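Local structure of lactaldehyde dehydrogenase (Methanocaldococcus jannaschii, 3PQA) at residues B[219-227]-B[238-246]; B[388-396]-B[432-440]. The protein oxidises lactaldehyde to lactate with NAD as the preferred cofactor, a step in the biosynthesis of coenzyme F420, and works as a homotetramer. All coordinates share one frame; numbering follows the deposited sequence.

Interaction 1 pairs strand 216-220 and the start of helix 223-232 with strand 237-241, a beta-alpha-beta unit of the sheet that strand 441-442 joins antiparallel, next to strand 237-241. Interaction 2 comes later in the chain and links the loop before strand 396-400 to the loop that runs into strand 441-442. The two centres lie about 10 Å apart and the contacts touch: S440 OG meets G243 O at 2.6 Å, probably a hydrogen bond. Strands 246-250 and 396-400, which start at the ends of segments 238-246 and 388-396, pair in parallel in the other mixed sheet. The two contacts thus tie the inferred NAD site and E241, active by similarity, to the junction between both sheets; both also reach the second subunit.

Interaction 1: B[219-227]-B[238-246]; sequences FTGSSKVGE and IALELGGVN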
ATOM      1  N   PHE B 219      -4.747 -26.277   1.366  1.00 12.49           N
ATOM      2  CA  PHE B 219      -4.262 -27.583   0.906  1.00 13.37           C
ATOM      3  C   PHE B 219      -3.180 -27.383  -0.131  1.00 13.00           C
ATOM      4  O   PHE B 219      -3.340 -26.558  -1.045  1.00 13.48           O
ATOM      5  CB  PHE B 219      -5.407 -28.381   0.269  1.00 15.88           C
ATOM      6  CG  PHE B 219      -4.954 -29.619  -0.464  1.00 16.23           C
ATOM      7  CD1 PHE B 219      -4.740 -30.806   0.227  1.00 16.23           C
ATOM      8  CD2 PHE B 219      -4.746 -29.600  -1.846  1.00 16.22           C
ATOM      9  CE1 PHE B 219      -4.325 -31.963  -0.434  1.00 16.36           C
ATOM     10  CE2 PHE B 219      -4.330 -30.759  -2.521  1.00 16.36           C
ATOM     11  CZ  PHE B 219      -4.112 -31.937  -1.807  1.00 16.33           C
ATOM     12  N   THR B 220      -2.084 -28.132   0.011  1.00 13.23           N
ATOM     13  CA  THR B 220      -1.027 -28.199  -1.011  1.00 13.62           C
ATOM     14  C   THR B 220      -0.865 -29.674  -1.389  1.00 14.55           C
ATOM     15  O   THR B 220      -0.690 -30.517  -0.510  1.00 14.88           O
ATOM     16  CB  THR B 220       0.315 -27.604  -0.492  1.00 14.03           C
ATOM     17  OG1 THR B 220       0.104 -26.246  -0.104  1.00 14.43           O
ATOM     18  CG2 THR B 220       1.412 -27.616  -1.578  1.00 14.30           C
ATOM     19  N   GLY B 221      -0.932 -29.979  -2.685  1.00 15.24           N
ATOM     20  CA  GLY B 221      -0.882 -31.364  -3.163  1.00 15.84           C
ATOM     21  C   GLY B 221      -1.370 -31.503  -4.593  1.00 16.44           C
ATOM     22  O   GLY B 221      -1.297 -30.554  -5.380  1.00 16.47           O
ATOM     23  N   SER B 222      -1.868 -32.687  -4.946  1.00 17.60           N
ATOM     24  CA  SER B 222      -2.257 -32.941  -6.338  1.00 18.70           C
ATOM     25  C   SER B 222      -3.513 -32.173  -6.775  1.00 18.22           C
ATOM     26  O   SER B 222      -4.446 -31.978  -5.991  1.00 17.68           O
ATOM     27  CB  SER B 222      -2.467 -34.435  -6.578  1.00 19.89           C
ATOM     28  OG  SER B 222      -3.672 -34.862  -5.993  1.00 24.49           O
ATOM     29  N   SER B 223      -3.541 -31.779  -8.046  1.00 19.37           N
ATOM     30  CA  SER B 223      -4.683 -31.052  -8.601  1.00 20.37           C
ATOM     31  C   SER B 223      -5.961 -31.862  -8.511  1.00 20.79           C
ATOM     32  O   SER B 223      -7.024 -31.295  -8.311  1.00 21.05           O
ATOM     33  CB  SER B 223      -4.435 -30.619 -10.049  1.00 21.48           C
ATOM     34  OG  SER B 223      -3.221 -29.886 -10.149  1.00 26.44           O
ATOM     35  N   LYS B 224      -5.853 -33.184  -8.653  1.00 21.02           N
ATOM     36  CA  LYS B 224      -7.024 -34.064  -8.551  1.00 21.72           C
ATOM     37  C   LYS B 224      -7.675 -33.975  -7.173  1.00 19.76           C
ATOM     38  O   LYS B 224      -8.903 -33.911  -7.064  1.00 19.48           O
ATOM     39  CB  LYS B 224      -6.659 -35.521  -8.881  1.00 24.54           C
ATOM     40  CG  LYS B 224      -7.727 -36.548  -8.485  1.00 25.39           C
ATOM     41  CD  LYS B 224      -7.345 -37.976  -8.884  1.00 25.65           C
ATOM     42  CE  LYS B 224      -6.655 -38.738  -7.742  1.00 25.62           C
ATOM     43  NZ  LYS B 224      -6.309 -40.137  -8.164  1.00 26.08           N
ATOM     44  N   VAL B 225      -6.850 -33.971  -6.130  1.00 18.59           N
ATOM     45  CA  VAL B 225      -7.356 -33.864  -4.755  1.00 17.84           C
ATOM     46  C   VAL B 225      -7.908 -32.456  -4.514  1.00 16.87           C
ATOM     47  O   VAL B 225      -8.957 -32.287  -3.885  1.00 17.25           O
ATOM     48  CB  VAL B 225      -6.274 -34.231  -3.699  1.00 18.73           C
ATOM     49  CG1 VAL B 225      -6.793 -33.999  -2.270  1.00 19.97           C
ATOM     50  CG2 VAL B 225      -5.824 -35.683  -3.864  1.00 20.04           C
ATOM     51  N   GLY B 226      -7.210 -31.452  -5.045  1.00 16.71           N
ATOM     52  CA  GLY B 226      -7.657 -30.064  -4.951  1.00 17.18           C
ATOM     53  C   GLY B 226      -9.046 -29.869  -5.529  1.00 17.90           C
ATOM     54  O   GLY B 226      -9.892 -29.215  -4.909  1.00 17.59           O
ATOM     55  N   GLU B 227      -9.284 -30.455  -6.703  1.00 19.44           N
ATOM     56  CA  GLU B 227     -10.583 -30.364  -7.368  1.00 21.32           C
ATOM     57  C   GLU B 227     -11.694 -30.971  -6.492  1.00 20.68           C
ATOM     58  O   GLU B 227     -12.762 -30.375  -6.329  1.00 21.05           O
ATOM     59  CB  GLU B 227     -10.532 -31.029  -8.752  1.00 24.93           C
ATOM     60  CG  GLU B 227     -11.879 -31.072  -9.480  1.00 27.51           C
ATOM     61  CD  GLU B 227     -11.903 -30.297 -10.786  1.00 25.81           C
ATOM     62  OE1 GLU B 227     -10.921 -30.393 -11.557  1.00 27.64           O
ATOM     63  OE2 GLU B 227     -12.930 -29.624 -11.064  1.00 27.74           O
ATOM     64  N   ILE B 238     -11.224 -21.180   0.929  1.00 14.24           N
ATOM     65  CA  ILE B 238     -10.414 -22.244   0.332  1.00 14.50           C
ATOM     66  C   ILE B 238      -9.174 -21.674  -0.335  1.00 13.40           C
ATOM     67  O   ILE B 238      -9.277 -20.788  -1.181  1.00 14.59           O
ATOM     68  CB  ILE B 238     -11.213 -23.032  -0.742  1.00 16.39           C
ATOM     69  CG1 ILE B 238     -12.475 -23.641  -0.133  1.00 16.79           C
ATOM     70  CG2 ILE B 238     -10.340 -24.129  -1.373  1.00 16.92           C
ATOM     71  CD1 ILE B 238     -13.489 -24.106  -1.168  1.00 16.91           C
ATOM     72  N   ALA B 239      -8.016 -22.194   0.046  1.00 12.57           N
ATOM     73  CA  ALA B 239      -6.753 -21.916  -0.637  1.00 12.79           C
ATOM     74  C   ALA B 239      -6.162 -23.241  -1.112  1.00 12.67           C
ATOM     75  O   ALA B 239      -6.100 -24.206  -0.353  1.00 12.67           O
ATOM     76  CB  ALA B 239      -5.787 -21.178   0.293  1.00 12.94           C
ATOM     77  N   LEU B 240      -5.757 -23.289  -2.382  1.00 12.72           N
ATOM     78  CA  LEU B 240      -5.227 -24.504  -2.999  1.00 12.89           C
ATOM     79  C   LEU B 240      -3.928 -24.194  -3.726  1.00 13.51           C
ATOM     80  O   LEU B 240      -3.842 -23.225  -4.502  1.00 14.06           O
ATOM     81  CB  LEU B 240      -6.241 -25.097  -3.987  1.00 13.36           C
ATOM     82  CG  LEU B 240      -7.650 -25.438  -3.486  1.00 14.03           C
ATOM     83  CD1 LEU B 240      -8.508 -25.869  -4.658  1.00 13.54           C
ATOM     84  CD2 LEU B 240      -7.605 -26.515  -2.397  1.00 13.52           C
ATOM     85  N   GLU B 241      -2.913 -25.011  -3.449  1.00 14.08           N
ATOM     86  CA  GLU B 241      -1.625 -24.908  -4.140  1.00 15.68           C
ATOM     87  C   GLU B 241      -1.390 -26.286  -4.735  1.00 15.58           C
ATOM     88  O   GLU B 241      -1.096 -27.245  -4.016  1.00 15.80           O
ATOM     89  CB  GLU B 241      -0.501 -24.531  -3.172  1.00 19.44           C
ATOM     90  CG  GLU B 241      -0.576 -23.109  -2.624  1.00 21.33           C
ATOM     91  CD  GLU B 241      -0.106 -22.034  -3.607  1.00 20.27           C
ATOM     92  OE1 GLU B 241       0.544 -22.363  -4.632  1.00 21.46           O
ATOM     93  OE2 GLU B 241      -0.373 -20.859  -3.330  1.00 21.32           O
ATOM     94  N   LEU B 242      -1.560 -26.391  -6.048  1.00 16.11           N
ATOM     95  CA  LEU B 242      -1.620 -27.689  -6.683  1.00 17.61           C
ATOM     96  C   LEU B 242      -0.420 -27.805  -7.621  1.00 18.44           C
ATOM     97  O   LEU B 242       0.605 -27.154  -7.408  1.00 19.38           O
ATOM     98  CB  LEU B 242      -2.977 -27.884  -7.370  1.00 19.03           C
ATOM     99  CG  LEU B 242      -4.198 -27.469  -6.509  1.00 19.25           C
ATOM    100  CD1 LEU B 242      -5.497 -27.498  -7.289  1.00 19.09           C
ATOM    101  CD2 LEU B 242      -4.310 -28.310  -5.242  1.00 19.14           C
ATOM    102  N   GLY B 243      -0.521 -28.642  -8.628  1.00 17.50           N
ATOM    103  CA  GLY B 243       0.632 -28.831  -9.479  1.00 16.49           C
ATOM    104  C   GLY B 243       0.398 -28.341 -10.885  1.00 14.81           C
ATOM    105  O   GLY B 243      -0.469 -27.496 -11.141  1.00 15.09           O
ATOM    106  N   GLY B 244       1.172 -28.902 -11.812  1.00 13.91           N
ATOM    107  CA  GLY B 244       1.048 -28.547 -13.217  1.00 14.22           C
ATOM    108  C   GLY B 244       2.101 -29.229 -14.057  1.00 14.09           C
ATOM    109  O   GLY B 244       2.979 -29.905 -13.525  1.00 14.08           O
ATOM    110  N   VAL B 245       1.989 -29.076 -15.375  1.00 14.94           N
ATOM    111  CA  VAL B 245       3.029 -29.529 -16.297  1.00 15.46           C
ATOM    112  C   VAL B 245       3.708 -28.260 -16.779  1.00 15.39           C
ATOM    113  O   VAL B 245       3.259 -27.666 -17.758  1.00 15.56           O
ATOM    114  CB  VAL B 245       2.434 -30.263 -17.506  1.00 16.29           C
ATOM    115  CG1 VAL B 245       3.547 -30.705 -18.462  1.00 17.31           C
ATOM    116  CG2 VAL B 245       1.620 -31.461 -17.036  1.00 17.29           C
ATOM    117  N   ASN B 246       4.763 -27.832 -16.085  1.00 14.01           N
ATOM    118  CA  ASN B 246       5.247 -26.454 -16.227  1.00 13.39           C
ATOM    119  C   ASN B 246       6.156 -26.253 -17.446  1.00 12.88           C
ATOM    120  O   ASN B 246       7.237 -26.811 -17.492  1.00 13.25           O
ATOM    121  CB  ASN B 246       5.939 -26.022 -14.942  1.00 13.49           C
ATOM    122  CG  ASN B 246       5.060 -26.212 -13.730  1.00 15.10           C
ATOM    123  OD1 ASN B 246       4.034 -25.569 -13.592  1.00 13.65           O
ATOM    124  ND2 ASN B 246       5.457 -27.109 -12.866  1.00 13.46           N
TER
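F219 and L242 meet at the turn of a beta-alpha-beta unit, where strand 216-220 runs parallel to strand 237-241 and helix 223-232 crosses between them, part of the Rossmann-like cofactor domain of aldehyde dehydrogenases. The two side chains cross at about a right angle. F219 has CG anti to the backbone N (chi1 169°), and the CD2 edge of its ring takes the methyl L242 CD2 in plane, 3.7 Å from F219 CD2. L242 turns its other methyl under the helix: CD1 lies 3.9 Å from S223 CA. A side chain at G226 would run into L242 CD2, so the bare backbone there lets helix and leucine close up. With an alanine in place of L242, the space between the F219 ring edge and the first turn of the helix would probably be left unfilled, and G226 CA would lose the methyl packed against it. L240, on the same face of the sheet as F219, sets CD2 against F219 CB and CD1 against G226 O. On the other face T220 and E241 lie side by side and point the same way, T220 OG1 3.6 Å from E241 CB; T220 OG1 is hydrogen-bonded to K150 NZ, while the E241 chain bends and its carboxylate takes a weak hydrogen bond from E445 N. Parallel backbone bonds hold the register, E241 N to F219 O and then G221 N to E241 O, the latter 3.0 Å long. Residues 221-226 probably bind NAD and E241 is probably an active-site residue, as in related aldehyde dehydrogenases. At the N-cap of the helix, S222 OG accepts a weak bond from V225 N. One residue on, S223 OG stands beside its own backbone N (chi1 -54°) and accepts a weak hydrogen bond from G243 N, 3.3 Å away.

Interaction 2: B[388-396]-B[432-440]; sequences ANSTEYGLH and MPFGGVKKS
N389 O comes within 3.1 Å of K438 NZ, at a poor hydrogen-bond angle, as the extended K438 chain passes it and T391 O; the ammonium forms a salt bridge with E415. At E392 the carbonyl O accepts K439 N at 3.0 Å, in the carbonyl plane, while the carboxylate stays beyond salt-bridge range of K439 NZ, which pairs with E227. Y393 brings CB to 3.3 Å from S440 OG, and a water joins Y393 O to K438 NZ. G394 N gives S440 OG, itself hydrogen-bonded to G243 O, a nearly straight bond, 2.8 Å and 176°, and G394 O receives V437 N from above the carbonyl plane. L395 reaches over the glycine backbone with CD1, 3.5 Å from G436 N. H396 presents its ring face to the edge of F434 in an offset edge-to-face pair, planes at 84°, with M432 CE at the imidazole edge. A water links H396 NE2 to G435 N, and ND1 is bonded to S425 O. This loop-to-loop contact lies against the inferred active-site and NAD-binding residues E241 and S223. The first loop leads from helix 384-388 into strand 396-400; the second follows strand 418-421 and enters strand 441-442, antiparallel to strand 237-241.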
ATOM      1  N   ALA B 388       2.493 -24.051 -24.719  1.00 14.15           N
ATOM      2  CA  ALA B 388       2.632 -23.762 -23.290  1.00 14.01           C
ATOM      3  C   ALA B 388       1.278 -23.643 -22.580  1.00 13.65           C
ATOM      4  O   ALA B 388       1.133 -24.121 -21.448  1.00 13.53           O
ATOM      5  CB  ALA B 388       3.483 -22.490 -23.085  1.00 14.09           C
ATOM      6  N   ASN B 389       0.302 -23.024 -23.252  1.00 14.34           N
ATOM      7  CA  ASN B 389      -1.023 -22.756 -22.662  1.00 16.32           C
ATOM      8  C   ASN B 389      -2.040 -23.875 -22.862  1.00 16.97           C
ATOM      9  O   ASN B 389      -3.204 -23.740 -22.477  1.00 17.09           O
ATOM     10  CB  ASN B 389      -1.607 -21.468 -23.242  1.00 16.98           C
ATOM     11  CG  ASN B 389      -0.916 -20.217 -22.722  1.00 16.38           C
ATOM     12  OD1 ASN B 389      -0.290 -20.225 -21.664  1.00 17.01           O
ATOM     13  ND2 ASN B 389      -1.084 -19.124 -23.440  1.00 16.94           N
ATOM     14  N   SER B 390      -1.602 -24.973 -23.463  1.00 16.78           N
ATOM     15  CA  SER B 390      -2.527 -26.012 -23.913  1.00 17.24           C
ATOM     16  C   SER B 390      -2.976 -27.024 -22.844  1.00 17.97           C
ATOM     17  O   SER B 390      -3.737 -27.960 -23.152  1.00 18.93           O
ATOM     18  CB  SER B 390      -1.939 -26.745 -25.124  1.00 17.20           C
ATOM     19  OG  SER B 390      -0.825 -27.523 -24.734  1.00 17.71           O
ATOM     20  N   THR B 391      -2.514 -26.856 -21.602  1.00 17.11           N
ATOM     21  CA  THR B 391      -2.862 -27.796 -20.534  1.00 16.58           C
ATOM     22  C   THR B 391      -3.992 -27.243 -19.681  1.00 16.45           C
ATOM     23  O   THR B 391      -4.366 -26.080 -19.804  1.00 15.91           O
ATOM     24  CB  THR B 391      -1.665 -28.157 -19.598  1.00 16.95           C
ATOM     25  OG1 THR B 391      -1.433 -27.090 -18.660  1.00 18.00           O
ATOM     26  CG2 THR B 391      -0.396 -28.439 -20.393  1.00 18.13           C
ATOM     27  N   GLU B 392      -4.519 -28.095 -18.808  1.00 17.77           N
ATOM     28  CA  GLU B 392      -5.545 -27.714 -17.864  1.00 19.92           C
ATOM     29  C   GLU B 392      -4.953 -26.968 -16.667  1.00 17.80           C
ATOM     30  O   GLU B 392      -5.690 -26.472 -15.821  1.00 17.15           O
ATOM     31  CB  GLU B 392      -6.298 -28.961 -17.385  1.00 24.68           C
ATOM     32  CG  GLU B 392      -7.249 -29.542 -18.432  1.00 28.06           C
ATOM     33  CD  GLU B 392      -8.347 -30.380 -17.806  1.00 26.01           C
ATOM     34  OE1 GLU B 392      -8.020 -31.260 -16.975  1.00 28.32           O
ATOM     35  OE2 GLU B 392      -9.538 -30.155 -18.141  1.00 28.47           O
ATOM     36  N   TYR B 393      -3.625 -26.897 -16.607  1.00 17.03           N
ATOM     37  CA  TYR B 393      -2.914 -26.326 -15.457  1.00 17.65           C
ATOM     38  C   TYR B 393      -2.389 -24.928 -15.767  1.00 15.62           C
ATOM     39  O   TYR B 393      -2.446 -24.464 -16.908  1.00 14.79           O
ATOM     40  CB  TYR B 393      -1.750 -27.232 -15.052  1.00 22.04           C
ATOM     41  CG  TYR B 393      -2.155 -28.663 -14.811  1.00 24.25           C
ATOM     42  CD1 TYR B 393      -2.913 -29.012 -13.695  1.00 22.65           C
ATOM     43  CD2 TYR B 393      -1.788 -29.673 -15.709  1.00 22.67           C
ATOM     44  CE1 TYR B 393      -3.305 -30.347 -13.477  1.00 24.53           C
ATOM     45  CE2 TYR B 393      -2.156 -31.004 -15.488  1.00 24.56           C
ATOM     46  CZ  TYR B 393      -2.916 -31.325 -14.380  1.00 22.99           C
ATOM     47  OH  TYR B 393      -3.281 -32.643 -14.179  1.00 24.77           O
ATOM     48  N   GLY B 394      -1.870 -24.256 -14.743  1.00 14.14           N
ATOM     49  CA  GLY B 394      -1.329 -22.926 -14.930  1.00 13.68           C
ATOM     50  C   GLY B 394      -0.553 -22.437 -13.725  1.00 12.43           C
ATOM     51  O   GLY B 394      -0.833 -21.355 -13.196  1.00 12.07           O
ATOM     52  N   LEU B 395       0.400 -23.246 -13.270  1.00 12.31           N
ATOM     53  CA  LEU B 395       1.243 -22.859 -12.136  1.00 13.14           C
ATOM     54  C   LEU B 395       2.423 -21.959 -12.559  1.00 12.48           C
ATOM     55  O   LEU B 395       2.287 -20.737 -12.546  1.00 12.16           O
ATOM     56  CB  LEU B 395       1.708 -24.099 -11.357  1.00 15.12           C
ATOM     57  CG  LEU B 395       2.359 -23.810 -10.002  1.00 14.72           C
ATOM     58  CD1 LEU B 395       1.532 -22.802  -9.184  1.00 15.30           C
ATOM     59  CD2 LEU B 395       2.553 -25.090  -9.225  1.00 15.39           C
ATOM     60  N   HIS B 396       3.563 -22.541 -12.950  1.00 11.96           N
ATOM     61  CA  HIS B 396       4.697 -21.732 -13.418  1.00 12.24           C
ATOM     62  C   HIS B 396       5.087 -22.030 -14.866  1.00 12.00           C
ATOM     63  O   HIS B 396       4.915 -23.145 -15.349  1.00 12.56           O
ATOM     64  CB  HIS B 396       5.902 -21.949 -12.501  1.00 13.77           C
ATOM     65  CG  HIS B 396       5.942 -21.037 -11.309  1.00 14.02           C
ATOM     66  ND1 HIS B 396       7.098 -20.795 -10.602  1.00 13.99           N
ATOM     67  CD2 HIS B 396       4.975 -20.297 -10.712  1.00 14.00           C
ATOM     68  CE1 HIS B 396       6.844 -19.953  -9.613  1.00 14.05           C
ATOM     69  NE2 HIS B 396       5.560 -19.633  -9.662  1.00 14.05           N
ATOM     70  N   MET B 432       7.681 -13.901  -2.149  1.00 10.77           N
ATOM     71  CA  MET B 432       6.877 -13.460  -3.301  1.00  9.84           C
ATOM     72  C   MET B 432       5.477 -14.086  -3.243  1.00 10.59           C
ATOM     73  O   MET B 432       5.334 -15.158  -2.668  1.00 11.54           O
ATOM     74  CB  MET B 432       7.596 -13.817  -4.621  1.00  7.82           C
ATOM     75  CG  MET B 432       7.392 -15.249  -5.132  1.00  8.91           C
ATOM     76  SD  MET B 432       8.395 -15.591  -6.643  1.00  6.10           S
ATOM     77  CE  MET B 432       7.448 -17.013  -7.243  1.00  8.57           C
ATOM     78  N   PRO B 433       4.453 -13.419  -3.823  1.00 10.87           N
ATOM     79  CA  PRO B 433       3.151 -14.118  -3.853  1.00 10.99           C
ATOM     80  C   PRO B 433       3.279 -15.309  -4.781  1.00 11.39           C
ATOM     81  O   PRO B 433       3.852 -15.188  -5.863  1.00 12.60           O
ATOM     82  CB  PRO B 433       2.179 -13.066  -4.405  1.00 11.44           C
ATOM     83  CG  PRO B 433       3.037 -12.076  -5.141  1.00 12.00           C
ATOM     84  CD  PRO B 433       4.388 -12.082  -4.440  1.00 11.43           C
ATOM     85  N   PHE B 434       2.795 -16.465  -4.340  1.00 11.49           N
ATOM     86  CA  PHE B 434       3.057 -17.704  -5.062  1.00 11.80           C
ATOM     87  C   PHE B 434       1.790 -18.526  -5.240  1.00 11.16           C
ATOM     88  O   PHE B 434       1.079 -18.799  -4.280  1.00 11.89           O
ATOM     89  CB  PHE B 434       4.100 -18.542  -4.298  1.00 13.86           C
ATOM     90  CG  PHE B 434       4.307 -19.923  -4.871  1.00 14.46           C
ATOM     91  CD1 PHE B 434       4.885 -20.084  -6.123  1.00 14.17           C
ATOM     92  CD2 PHE B 434       3.913 -21.059  -4.155  1.00 14.16           C
ATOM     93  CE1 PHE B 434       5.074 -21.378  -6.658  1.00 14.60           C
ATOM     94  CE2 PHE B 434       4.097 -22.348  -4.675  1.00 14.59           C
ATOM     95  CZ  PHE B 434       4.676 -22.505  -5.926  1.00 14.32           C
ATOM     96  N   GLY B 435       1.514 -18.929  -6.473  1.00 11.08           N
ATOM     97  CA  GLY B 435       0.359 -19.786  -6.699  1.00 11.01           C
ATOM     98  C   GLY B 435      -0.033 -19.906  -8.150  1.00 10.93           C
ATOM     99  O   GLY B 435       0.650 -19.372  -9.018  1.00 11.12           O
ATOM    100  N   GLY B 436      -1.129 -20.619  -8.408  1.00 11.20           N
ATOM    101  CA  GLY B 436      -1.500 -21.009  -9.782  1.00 11.24           C
ATOM    102  C   GLY B 436      -2.869 -20.527 -10.241  1.00 11.63           C
ATOM    103  O   GLY B 436      -3.719 -20.170  -9.415  1.00 12.64           O
ATOM    104  N   VAL B 437      -3.062 -20.503 -11.559  1.00 12.38           N
ATOM    105  CA  VAL B 437      -4.368 -20.255 -12.170  1.00 12.78           C
ATOM    106  C   VAL B 437      -4.848 -21.545 -12.827  1.00 13.12           C
ATOM    107  O   VAL B 437      -4.196 -22.591 -12.681  1.00 12.54           O
ATOM    108  CB  VAL B 437      -4.323 -19.056 -13.153  1.00 13.58           C
ATOM    109  CG1 VAL B 437      -3.933 -17.788 -12.394  1.00 13.70           C
ATOM    110  CG2 VAL B 437      -3.335 -19.308 -14.325  1.00 13.66           C
ATOM    111  N   LYS B 438      -5.980 -21.490 -13.524  1.00 14.36           N
ATOM    112  CA  LYS B 438      -6.584 -22.696 -14.096  1.00 16.47           C
ATOM    113  C   LYS B 438      -6.742 -23.758 -12.998  1.00 14.33           C
ATOM    114  O   LYS B 438      -7.165 -23.409 -11.878  1.00 14.07           O
ATOM    115  CB  LYS B 438      -5.791 -23.183 -15.322  1.00 21.05           C
ATOM    116  CG  LYS B 438      -5.800 -22.168 -16.443  1.00 22.53           C
ATOM    117  CD  LYS B 438      -5.167 -22.739 -17.700  1.00 22.46           C
ATOM    118  CE  LYS B 438      -5.128 -21.721 -18.797  1.00 22.98           C
ATOM    119  NZ  LYS B 438      -4.484 -22.347 -19.992  1.00 22.99           N
ATOM    120  N   LYS B 439      -6.409 -25.019 -13.280  1.00 14.23           N
ATOM    121  CA  LYS B 439      -6.553 -26.073 -12.280  1.00 15.48           C
ATOM    122  C   LYS B 439      -5.394 -26.156 -11.296  1.00 13.22           C
ATOM    123  O   LYS B 439      -5.283 -27.118 -10.557  1.00 14.05           O
ATOM    124  CB  LYS B 439      -6.776 -27.444 -12.949  1.00 19.63           C
ATOM    125  CG  LYS B 439      -8.082 -27.555 -13.698  1.00 22.66           C
ATOM    126  CD  LYS B 439      -9.269 -27.668 -12.761  1.00 21.52           C
ATOM    127  CE  LYS B 439     -10.575 -27.849 -13.536  1.00 22.93           C
ATOM    128  NZ  LYS B 439     -10.586 -29.116 -14.311  1.00 22.99           N
ATOM    129  N   SER B 440      -4.516 -25.155 -11.273  1.00 11.99           N
ATOM    130  CA  SER B 440      -3.343 -25.270 -10.427  1.00 10.91           C
ATOM    131  C   SER B 440      -3.469 -24.591  -9.072  1.00 11.22           C
ATOM    132  O   SER B 440      -2.536 -24.668  -8.256  1.00 12.28           O
ATOM    133  CB  SER B 440      -2.116 -24.706 -11.152  1.00 11.12           C
ATOM    134  OG  SER B 440      -1.785 -25.544 -12.243  1.00 12.97           O
TER
HETATM  135  O   HOH W   1      -1.934 -22.510 -18.728  1.00 16.74           O
HETATM  136  O   HOH W   2       3.609 -18.015  -8.440  1.00 12.94           O